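Local coordinates for spheroplast protein Y (Escherichia coli, PDB 3OEO) that probably acts as an ATP-independent periplasmic chaperone, a cradle-shaped homodimer that limits protein aggregation and helps proteins refold, at residues Q38-Q41 with I42-I45. Residues are numbered along the deposited sequence; the frame is centred on the assembly and turned at random.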
loop_
_atom_site.group_PDB
_atom_site.type_symbol
_atom_site.label_atom_id
_atom_site.label_comp_id
_atom_site.label_asym_id
_atom_site.label_seq_id
_atom_site.Cartn_x
_atom_site.Cartn_y
_atom_site.Cartn_z
ATOM N N GLN A 38 -11.422 -21.012 -15.588
ATOM C CA GLN A 38 -10.756 -20.367 -14.453
ATOM C C GLN A 38 -10.752 -18.834 -14.500
ATOM O O GLN A 38 -11.311 -18.187 -13.611
ATOM C CB GLN A 38 -9.333 -20.918 -14.294
ATOM C CG GLN A 38 -9.277 -22.389 -13.869
ATOM C CD GLN A 38 -7.883 -22.997 -13.959
ATOM O OE1 GLN A 38 -7.654 -23.940 -14.714
ATOM N NE2 GLN A 38 -6.948 -22.460 -13.186
ATOM N N LYS A 39 -10.132 -18.265 -15.535
ATOM C CA LYS A 39 -10.056 -16.803 -15.730
ATOM C C LYS A 39 -11.376 -16.064 -15.490
ATOM O O LYS A 39 -11.388 -14.964 -14.931
ATOM C CB LYS A 39 -9.532 -16.468 -17.132
ATOM C CG LYS A 39 -8.017 -16.408 -17.257
ATOM C CD LYS A 39 -7.556 -16.314 -18.712
ATOM C CE LYS A 39 -7.372 -17.688 -19.344
ATOM N NZ LYS A 39 -6.608 -17.613 -20.619
ATOM N N GLN A 40 -12.477 -16.675 -15.918
ATOM C CA GLN A 40 -13.806 -16.082 -15.777
ATOM C C GLN A 40 -14.353 -16.203 -14.354
ATOM O O GLN A 40 -15.088 -15.327 -13.889
ATOM C CB GLN A 40 -14.783 -16.685 -16.799
ATOM C CG GLN A 40 -16.225 -16.183 -16.713
ATOM C CD GLN A 40 -16.346 -14.665 -16.665
ATOM O OE1 GLN A 40 -17.111 -14.126 -15.868
ATOM N NE2 GLN A 40 -15.592 -13.973 -17.517
ATOM N N GLN A 41 -14.000 -17.284 -13.667
ATOM C CA GLN A 41 -14.352 -17.418 -12.257
ATOM C C GLN A 41 -13.612 -16.380 -11.425
ATOM O O GLN A 41 -14.164 -15.838 -10.470
ATOM C CB GLN A 41 -14.090 -18.836 -11.751
ATOM C CG GLN A 41 -15.324 -19.720 -11.824
ATOM C CD GLN A 41 -14.997 -21.193 -11.777
ATOM O OE1 GLN A 41 -15.158 -21.901 -12.772
ATOM N NE2 GLN A 41 -14.538 -21.667 -10.622
ATOM N N ILE A 42 -12.374 -16.094 -11.817
ATOM C CA ILE A 42 -11.586 -15.016 -11.230
ATOM C C ILE A 42 -12.254 -13.666 -11.496
ATOM O O ILE A 42 -12.288 -12.799 -10.627
ATOM C CB ILE A 42 -10.145 -15.019 -11.783
ATOM C CG1 ILE A 42 -9.454 -16.345 -11.447
ATOM C CG2 ILE A 42 -9.345 -13.836 -11.239
ATOM C CD1 ILE A 42 -8.266 -16.672 -12.338
ATOM N N ARG A 43 -12.794 -13.512 -12.701
ATOM C CA ARG A 43 -13.516 -12.310 -13.110
ATOM C C ARG A 43 -14.666 -11.953 -12.157
ATOM O O ARG A 43 -14.942 -10.773 -11.935
ATOM C CB ARG A 43 -14.017 -12.488 -14.556
ATOM C CG ARG A 43 -14.918 -11.389 -15.131
ATOM C CD ARG A 43 -14.175 -10.095 -15.451
ATOM N NE ARG A 43 -12.927 -10.297 -16.186
ATOM C CZ ARG A 43 -12.436 -9.444 -17.085
ATOM N NH1 ARG A 43 -13.093 -8.330 -17.391
ATOM N NH2 ARG A 43 -11.288 -9.715 -17.690
ATOM N N GLU A 44 -15.317 -12.966 -11.588
ATOM C CA GLU A 44 -16.459 -12.739 -10.698
ATOM C C GLU A 44 -16.021 -12.338 -9.290
ATOM O O GLU A 44 -16.762 -11.666 -8.568
ATOM C CB GLU A 44 -17.389 -13.965 -10.661
ATOM C CG GLU A 44 -17.088 -14.998 -9.570
ATOM C CD GLU A 44 -17.629 -16.384 -9.890
ATOM O OE1 GLU A 44 -18.843 -16.515 -10.163
ATOM O OE2 GLU A 44 -16.833 -17.348 -9.860
ATOM N N ILE A 45 -14.813 -12.752 -8.916
ATOM C CA ILE A 45 -14.275 -12.520 -7.576
ATOM C C ILE A 45 -13.485 -11.216 -7.522
ATOM O O ILE A 45 -13.476 -10.537 -6.493
ATOM C CB ILE A 45 -13.376 -13.697 -7.115
ATOM C CG1 ILE A 45 -14.117 -15.025 -7.263
ATOM C CG2 ILE A 45 -12.932 -13.510 -5.663
ATOM C CD1 ILE A 45 -13.212 -16.232 -7.271
#
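Ile42 lies one turn after Gln38 in the first two turns of helix 38-49, part of the all-helical chain of this CpxP/Spy-family protein, and its N donates to Gln38 O at 3.0 Å. With CG1 anti to the carbonyl carbon (chi1 -61°), its longer branch folds back along the helix: Ile42 CG1 lies 3.4 Å from Gln38 O, and CD1 3.8 Å from Lys39 CA. A branched aliphatic suits this place, giving the preceding turn a hydrocarbon cover; an alanine here would probably keep the backbone bond but leave Gln38 O and Lys39 CA without that cover. Arg43 N donates to Lys39 O. On the exposed face, which suits long polar chains with flexible methylenes, the amide of Gln40 rests on CB and CG of Arg43, Gln40 NE2 and OE1 each 3.6 Å from Arg43 CG; the guanidinium leads away, its plane 30° from the amide. Glu44 N donates to Gln41 O, and only weakly to Gln40 O. The side chain of Glu44, polar as befits an exposed position, runs beside that of Gln41, carboxylate and amide planes 60° apart; Glu44 OE2 and Gln41 O, both acceptors, are not bonded. Ile45, aliphatic where it meets hydrophobic Ile106 in a loop, rests its CG1 3.3 Å from Gln41 O.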